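Local coordinates for FAD-binding PCMH-type domain-containing protein (Gibberella zeae, PDB 6YJO) that carries covalently bound FAD and probably works as an oxygen-dependent oxidoreductase that oxidises oligosaccharides, at residues 38-41 and 45-48; 188-193 and 216-221; 395-400 and 404-409. One frame throughout, in Å; residues are numbered along the deposited sequence.

In the fold
From the N terminus, contact 1 closes a short loop: helix 32-41 ends and residues 45-48 run back past its last turn while bonding to the backbone of Ile-72 and Leu-74, at and just after strand 71-73. Contact 2 closes a longer loop, bringing helix 211-220 onto strand 190-196 beside the FAD. Contact 3 folds the connection between strands 380-386 and 417-423 onto itself. The three follow in series, without nesting or crossing. Contact 1 stands apart, about 30 Å from contact 2 and about 41 Å from contact 3, centre to centre. Contacts 2 and 3 touch: Arg-218 O bonds Ser-408 OG and Arg-218 NH1 bonds Asn-407 O, tying the end of helix 211-220 to that loop.

Contact 1: 38-41 and 45-48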
loop_
_atom_site.group_PDB
_atom_site.type_symbol
_atom_site.label_atom_id
_atom_site.label_comp_id
_atom_site.label_asym_id
_atom_site.label_seq_id
_atom_site.Cartn_x
_atom_site.Cartn_y
_atom_site.Cartn_z
ATOM N N CYS A 38 6.502 -33.099 2.353
ATOM C CA CYS A 38 6.958 -32.489 3.599
ATOM C C CYS A 38 5.814 -31.773 4.304
ATOM O O CYS A 38 5.602 -31.951 5.509
ATOM C CB CYS A 38 8.106 -31.517 3.316
ATOM S SG CYS A 38 8.863 -30.758 4.792
ATOM N N LEU A 39 5.058 -30.963 3.558
ATOM C CA LEU A 39 3.962 -30.196 4.143
ATOM C C LEU A 39 2.990 -31.103 4.887
ATOM O O LEU A 39 2.606 -30.816 6.023
ATOM C CB LEU A 39 3.247 -29.411 3.041
ATOM C CG LEU A 39 4.052 -28.287 2.386
ATOM C CD1 LEU A 39 3.397 -27.852 1.084
ATOM C CD2 LEU A 39 4.198 -27.106 3.337
ATOM N N ALA A 40 2.600 -32.221 4.268
ATOM C CA ALA A 40 1.638 -33.124 4.894
ATOM C C ALA A 40 2.273 -34.012 5.951
ATOM O O ALA A 40 1.549 -34.583 6.770
ATOM C CB ALA A 40 0.958 -33.997 3.841
ATOM N N SER A 41 3.603 -34.153 5.945
ATOM C CA SER A 41 4.273 -34.814 7.061
ATOM C C SER A 41 4.158 -33.982 8.329
ATOM O O SER A 41 4.081 -34.539 9.431
ATOM C CB SER A 41 5.745 -35.070 6.726
ATOM O OG SER A 41 6.575 -34.771 7.836
ATOM N N PRO A 45 -1.717 -27.740 6.043
ATOM C CA PRO A 45 -2.675 -27.778 4.932
ATOM C C PRO A 45 -2.046 -27.250 3.653
ATOM O O PRO A 45 -1.437 -26.177 3.635
ATOM C CB PRO A 45 -3.816 -26.876 5.416
ATOM C CG PRO A 45 -3.714 -26.870 6.894
ATOM C CD PRO A 45 -2.251 -27.011 7.209
ATOM N N TYR A 46 -2.182 -28.017 2.574
ATOM C CA TYR A 46 -1.670 -27.605 1.278
ATOM C C TYR A 46 -2.754 -27.783 0.215
ATOM O O TYR A 46 -3.706 -28.544 0.393
ATOM C CB TYR A 46 -0.400 -28.385 0.883
ATOM C CG TYR A 46 -0.591 -29.864 0.587
ATOM C CD1 TYR A 46 -1.338 -30.292 -0.507
ATOM C CD2 TYR A 46 0.012 -30.829 1.376
ATOM C CE1 TYR A 46 -1.504 -31.636 -0.783
ATOM C CE2 TYR A 46 -0.144 -32.175 1.101
ATOM C CZ TYR A 46 -0.902 -32.575 0.024
ATOM O OH TYR A 46 -1.057 -33.917 -0.245
ATOM N N ILE A 47 -2.564 -27.070 -0.879
ATOM C CA ILE A 47 -3.482 -27.180 -2.048
ATOM C C ILE A 47 -2.862 -28.193 -3.000
ATOM O O ILE A 47 -1.719 -28.024 -3.433
ATOM C CB ILE A 47 -3.645 -25.817 -2.725
ATOM C CG1 ILE A 47 -4.240 -24.796 -1.748
ATOM C CG2 ILE A 47 -4.519 -25.963 -3.967
ATOM C CD1 ILE A 47 -5.545 -25.233 -1.111
ATOM N N PRO A 48 -3.596 -29.260 -3.359
ATOM C CA PRO A 48 -3.011 -30.263 -4.263
ATOM C C PRO A 48 -2.725 -29.673 -5.635
ATOM O O PRO A 48 -3.518 -28.904 -6.184
ATOM C CB PRO A 48 -4.087 -31.357 -4.322
ATOM C CG PRO A 48 -5.359 -30.666 -3.964
ATOM C CD PRO A 48 -4.981 -29.588 -2.990
#
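The phenol ring of Tyr-46 meets the end of helix 32-41 through its CD2/CE2 edge. Ala-40 CB lies near the ring plane at that edge, 3.5 Å from Tyr-46 CE2, and at the opposite, CD1/CE1 edge the backbone N of Pro-48 lies in the plane, 3.8 Å from Tyr-46 CD1. Leu-39 comes in at a slant, its CB 3.9 Å from Tyr-46 CD2. The motif is a helix end, a three-residue connection and a loop segment that turns back obliquely past the last helical turn: CA of Leu-39 stands 6.8 Å from CA of Tyr-46, and CA of Ala-40 stands 6.9 Å from CA of Pro-45.

No hydrogen bond joins the two segments, and the 150 Å² they bury between them is apolar packing. Leu-39 and Ala-40 point their CB atoms toward the loop, while Cys-38 points away and forms the disulfide with Cys-87 of helix 78-90. Tyr-46 has its CG between the backbone N and the carbonyl carbon (chi1 68°). This staggering carries the ring alongside the helix end, with its edge turned to Ala-40.

The surroundings place the contact in the fold. Leu-39 is buried, reaching also Ala-84 and Cys-87 on helix 78-90 and Ala-71 on strand 71-73. Pro-45 and Ile-47 make backbone hydrogen bonds with Leu-74 and Ile-72, which sets the loop beside the edge strand of the three-stranded parallel sheet. This is peripheral packing: the contact's centre lies about 31 Å from the centre of the chain, away from the FAD site. Leu-39 CD1 touches the side chain next to the ring, 3.8 Å from Tyr-46 CB.

Contact 2: 188-193 and 216-221; sequences DTFLGA and ALRGAG
At the C-terminal end of helix 211-220, beside the FAD pocket, Arg-218 reaches across to the backbone of Phe-190 on strand 190-196. Leu-217, the preceding residue, has its side chain about 7 Å from the bound FAD and about 5 Å from that of the FAD-binding residue Val-227, so the contact lies near the cofactor site. Arg-218 is the centre of an inverse gamma turn, spanned by a weak bond from Gly-219 N to Leu-217 O.

The guanidinium grips one carbonyl. Arg-218 NH2 donates to Phe-190 O at 3.0 Å with an N-H...O angle of 158°; the oxygen lies nearly in the guanidinium plane, although the donor is tilted 34° from the carbonyl plane. A weak second bond comes from Arg-218 NE, 3.3 Å from the same Phe-190 O, and a water that also binds Asp-188 O donates to that oxygen as well. The Arg-218 chain, extended from CG to NE, carries the group across to the strand's backbone, with Phe-190 O at the guanidinium edge. The third nitrogen, NH1, turns to a salt bridge with Asp-207 and a hydrogen bond to Asn-407 O, fixing the rotation of the group.

Phe-190, its CG anti to the backbone N, sets its ring edge against the guanidinium: CD2 lies over one guanidinium face, the planes stand 81° apart, and Phe-190 CD2 is 3.7 Å from Arg-218 CG. Leu-217 CB is 4.3 Å from Phe-190 CE2. The backbone N of Gly-192 sits over the ring centre, 3.7 Å above the plane of Phe-190.

The axes of helix segment 216-220 and strand segment 190-193 come within 9.9 Å. Strand 190-196 pairs with strands 202-206 and 226-236, and helix 211-220 also packs on helix 479-489 through Ala-216.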
loop_
_atom_site.group_PDB
_atom_site.type_symbol
_atom_site.label_atom_id
_atom_site.label_comp_id
_atom_site.label_asym_id
_atom_site.label_seq_id
_atom_site.Cartn_x
_atom_site.Cartn_y
_atom_site.Cartn_z
ATOM N N ASP A 188 1.937 3.462 11.282
ATOM C CA ASP A 188 2.169 4.391 12.383
ATOM C C ASP A 188 1.455 3.937 13.647
ATOM O O ASP A 188 1.880 4.281 14.754
ATOM C CB ASP A 188 1.723 5.799 11.991
ATOM C CG ASP A 188 2.616 6.424 10.930
ATOM O OD1 ASP A 188 3.763 5.956 10.755
ATOM O OD2 ASP A 188 2.174 7.388 10.271
ATOM N N THR A 189 0.385 3.158 13.506
ATOM C CA THR A 189 -0.337 2.589 14.636
ATOM C C THR A 189 0.102 1.161 14.936
ATOM O O THR A 189 -0.552 0.476 15.726
ATOM C CB THR A 189 -1.845 2.629 14.371
ATOM O OG1 THR A 189 -2.175 1.721 13.314
ATOM C CG2 THR A 189 -2.280 4.032 13.970
ATOM N N PHE A 190 1.206 0.715 14.333
ATOM C CA PHE A 190 1.666 -0.663 14.451
ATOM C C PHE A 190 2.385 -0.872 15.780
ATOM O O PHE A 190 3.311 -0.128 16.118
ATOM C CB PHE A 190 2.594 -0.994 13.277
ATOM C CG PHE A 190 3.108 -2.405 13.278
ATOM C CD1 PHE A 190 2.293 -3.454 12.885
ATOM C CD2 PHE A 190 4.415 -2.681 13.654
ATOM C CE1 PHE A 190 2.765 -4.752 12.883
ATOM C CE2 PHE A 190 4.894 -3.980 13.651
ATOM C CZ PHE A 190 4.069 -5.015 13.265
ATOM N N LEU A 191 1.951 -1.883 16.535
ATOM C CA LEU A 191 2.540 -2.219 17.827
ATOM C C LEU A 191 3.568 -3.337 17.732
ATOM O O LEU A 191 4.640 -3.243 18.336
ATOM C CB LEU A 191 1.447 -2.636 18.824
ATOM C CG LEU A 191 0.395 -1.602 19.245
ATOM C CD1 LEU A 191 -0.651 -2.251 20.149
ATOM C CD2 LEU A 191 1.037 -0.426 19.964
ATOM N N GLY A 192 3.259 -4.389 16.985
ATOM C CA GLY A 192 4.142 -5.529 16.859
ATOM C C GLY A 192 3.430 -6.638 16.117
ATOM O O GLY A 192 2.255 -6.519 15.753
ATOM N N ALA A 193 4.164 -7.724 15.887
ATOM C CA ALA A 193 3.615 -8.843 15.137
ATOM C C ALA A 193 4.312 -10.143 15.502
ATOM O O ALA A 193 5.537 -10.189 15.630
ATOM C CB ALA A 193 3.741 -8.616 13.629
ATOM N N ALA A 216 12.232 -2.586 10.820
ATOM C CA ALA A 216 12.137 -3.021 9.430
ATOM C C ALA A 216 10.708 -3.409 9.072
ATOM O O ALA A 216 10.264 -3.185 7.941
ATOM C CB ALA A 216 13.088 -4.191 9.182
ATOM N N LEU A 217 9.970 -3.993 10.019
ATOM C CA LEU A 217 8.589 -4.374 9.741
ATOM C C LEU A 217 7.722 -3.160 9.445
ATOM O O LEU A 217 6.754 -3.262 8.680
ATOM C CB LEU A 217 8.008 -5.168 10.915
ATOM C CG LEU A 217 8.676 -6.516 11.186
ATOM C CD1 LEU A 217 7.919 -7.305 12.241
ATOM C CD2 LEU A 217 8.803 -7.331 9.909
ATOM N N ARG A 218 8.041 -2.008 10.039
ATOM C CA ARG A 218 7.332 -0.764 9.740
ATOM C C ARG A 218 7.897 -0.153 8.455
ATOM O O ARG A 218 8.502 0.919 8.448
ATOM C CB ARG A 218 7.440 0.223 10.897
ATOM C CG ARG A 218 6.731 -0.185 12.181
ATOM C CD ARG A 218 6.659 0.990 13.148
ATOM N NE ARG A 218 6.106 0.612 14.445
ATOM C CZ ARG A 218 6.828 0.204 15.488
ATOM N NH1 ARG A 218 8.150 0.115 15.407
ATOM N NH2 ARG A 218 6.220 -0.116 16.622
ATOM N N GLY A 219 7.681 -0.856 7.345
ATOM C CA GLY A 219 8.047 -0.289 6.060
ATOM C C GLY A 219 8.520 -1.265 5.000
ATOM O O GLY A 219 8.292 -1.049 3.804
ATOM N N ALA A 220 9.179 -2.343 5.418
ATOM C CA ALA A 220 9.812 -3.253 4.472
ATOM C C ALA A 220 9.800 -4.674 5.017
ATOM O O ALA A 220 10.735 -5.449 4.795
ATOM C CB ALA A 220 11.244 -2.814 4.160
ATOM N N GLY A 221 8.736 -5.033 5.732
ATOM C CA GLY A 221 8.699 -6.316 6.418
ATOM C C GLY A 221 8.489 -7.513 5.518
ATOM O O GLY A 221 8.661 -8.644 5.983
HETATM O O HOH W 1 3.717 2.383 15.793
HETATM O O HOH W 2 6.423 -1.867 19.577
#

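Contact 3: 395-400 and 404-409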
loop_
_atom_site.group_PDB
_atom_site.type_symbol
_atom_site.label_atom_id
_atom_site.label_comp_id
_atom_site.label_asym_id
_atom_site.label_seq_id
_atom_site.Cartn_x
_atom_site.Cartn_y
_atom_site.Cartn_z
ATOM N N THR A 395 3.837 13.108 9.023
ATOM C CA THR A 395 5.119 13.802 8.922
ATOM C C THR A 395 5.957 13.632 10.184
ATOM O O THR A 395 7.172 13.406 10.104
ATOM C CB THR A 395 4.875 15.280 8.625
ATOM O OG1 THR A 395 4.101 15.398 7.426
ATOM C CG2 THR A 395 6.186 16.020 8.438
ATOM N N ASN A 396 5.337 13.739 11.356
ATOM C CA ASN A 396 6.036 13.605 12.629
ATOM C C ASN A 396 5.421 12.500 13.479
ATOM O O ASN A 396 5.289 12.629 14.700
ATOM C CB ASN A 396 6.039 14.930 13.386
ATOM C CG ASN A 396 6.759 16.026 12.630
ATOM O OD1 ASN A 396 6.150 17.011 12.212
ATOM N ND2 ASN A 396 8.066 15.860 12.448
ATOM N N ALA A 397 5.037 11.397 12.837
ATOM C CA ALA A 397 4.547 10.235 13.565
ATOM C C ALA A 397 5.513 9.869 14.685
ATOM O O ALA A 397 6.732 10.017 14.558
ATOM C CB ALA A 397 4.361 9.051 12.612
ATOM N N LYS A 398 4.956 9.385 15.789
ATOM C CA LYS A 398 5.698 9.149 17.014
ATOM C C LYS A 398 5.583 7.688 17.428
ATOM O O LYS A 398 4.669 6.971 17.009
ATOM C CB LYS A 398 5.176 10.030 18.159
ATOM C CG LYS A 398 5.138 11.519 17.865
ATOM C CD LYS A 398 6.536 12.104 17.716
ATOM C CE LYS A 398 6.493 13.621 17.561
ATOM N NZ LYS A 398 7.552 14.107 16.632
ATOM N N THR A 399 6.518 7.256 18.269
ATOM C CA THR A 399 6.343 5.996 18.977
ATOM C C THR A 399 5.097 6.084 19.846
ATOM O O THR A 399 4.879 7.082 20.541
ATOM C CB THR A 399 7.573 5.679 19.831
ATOM O OG1 THR A 399 8.687 5.382 18.976
ATOM C CG2 THR A 399 7.298 4.485 20.731
ATOM N N LEU A 400 4.274 5.043 19.800
ATOM C CA LEU A 400 2.976 5.098 20.450
ATOM C C LEU A 400 3.124 5.388 21.941
ATOM O O LEU A 400 4.069 4.937 22.596
ATOM C CB LEU A 400 2.217 3.791 20.219
ATOM C CG LEU A 400 1.894 3.573 18.738
ATOM C CD1 LEU A 400 1.066 2.321 18.497
ATOM C CD2 LEU A 400 1.186 4.796 18.175
ATOM N N LEU A 404 8.246 10.891 21.324
ATOM C CA LEU A 404 9.480 10.588 20.616
ATOM C C LEU A 404 9.174 10.024 19.232
ATOM O O LEU A 404 8.117 9.416 19.021
ATOM C CB LEU A 404 10.328 9.581 21.402
ATOM C CG LEU A 404 10.587 9.867 22.886
ATOM C CD1 LEU A 404 11.366 8.721 23.536
ATOM C CD2 LEU A 404 11.301 11.200 23.089
ATOM N N PRO A 405 10.081 10.194 18.271
ATOM C CA PRO A 405 9.782 9.785 16.891
ATOM C C PRO A 405 9.469 8.297 16.795
ATOM O O PRO A 405 9.844 7.493 17.650
ATOM C CB PRO A 405 11.069 10.131 16.129
ATOM C CG PRO A 405 11.800 11.109 17.011
ATOM C CD PRO A 405 11.448 10.722 18.411
ATOM N N ILE A 406 8.770 7.931 15.722
ATOM C CA ILE A 406 8.433 6.534 15.483
ATOM C C ILE A 406 9.667 5.784 14.999
ATOM O O ILE A 406 10.507 6.320 14.265
ATOM C CB ILE A 406 7.274 6.404 14.476
ATOM C CG1 ILE A 406 6.837 4.941 14.355
ATOM C CG2 ILE A 406 7.668 6.973 13.117
ATOM C CD1 ILE A 406 5.627 4.733 13.471
ATOM N N ASN A 407 9.774 4.526 15.424
ATOM C CA ASN A 407 10.861 3.624 15.038
ATOM C C ASN A 407 10.433 2.916 13.758
ATOM O O ASN A 407 9.819 1.849 13.788
ATOM C CB ASN A 407 11.158 2.635 16.160
ATOM C CG ASN A 407 12.290 1.687 15.824
ATOM O OD1 ASN A 407 13.282 2.077 15.204
ATOM N ND2 ASN A 407 12.156 0.435 16.250
ATOM N N SER A 408 10.756 3.515 12.614
ATOM C CA SER A 408 10.243 3.018 11.347
ATOM C C SER A 408 11.249 3.267 10.233
ATOM O O SER A 408 11.856 4.341 10.156
ATOM C CB SER A 408 8.902 3.677 10.998
ATOM O OG SER A 408 8.414 3.197 9.761
ATOM N N ALA A 409 11.400 2.267 9.361
ATOM C CA ALA A 409 12.291 2.391 8.216
ATOM C C ALA A 409 11.687 3.221 7.090
ATOM O O ALA A 409 12.426 3.656 6.204
ATOM C CB ALA A 409 12.663 1.005 7.692
HETATM O O HOH W 3 7.966 3.140 17.615
#
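Thr-399 is bound to the other segment at two points. Its backbone N donates to Leu-404 O at 2.8 Å, with an N-H...O angle of 148°, and its hydroxyl OG1 donates to Pro-405 O at 2.7 Å. A third bond runs the other way, from Ile-406 N to Ala-397 O at 3.1 Å. With OG1 anti to its own carbonyl carbon (chi1 -69°), the threonine hydroxyl faces Pro-405. OG1 also accepts a hydrogen bond from a water, which in turn accepts one from Asn-407 N.

Lys-398, between these bonds, lays CB against Leu-404 O at 3.1 Å, while Ala-397 CB meets Ile-406 CG2 at 3.9 Å. The backbone bonds make a beta bridge between Lys-398 and Pro-405, within the loop that connects strands 380-386 and 417-423 of the seven-stranded antiparallel sheet. The bridge is single, consistent with end-to-end directions 88° apart.

Outward, Ala-397 and Ile-406 both pack on Asp-188 and Arg-413, and Ile-406 also reaches Arg-218. Asn-407 turns its side chain away from 395-400, where ND2 donates to Tyr-211 O and Asp-207 OD1, tying the loop to the start of helix 211-220.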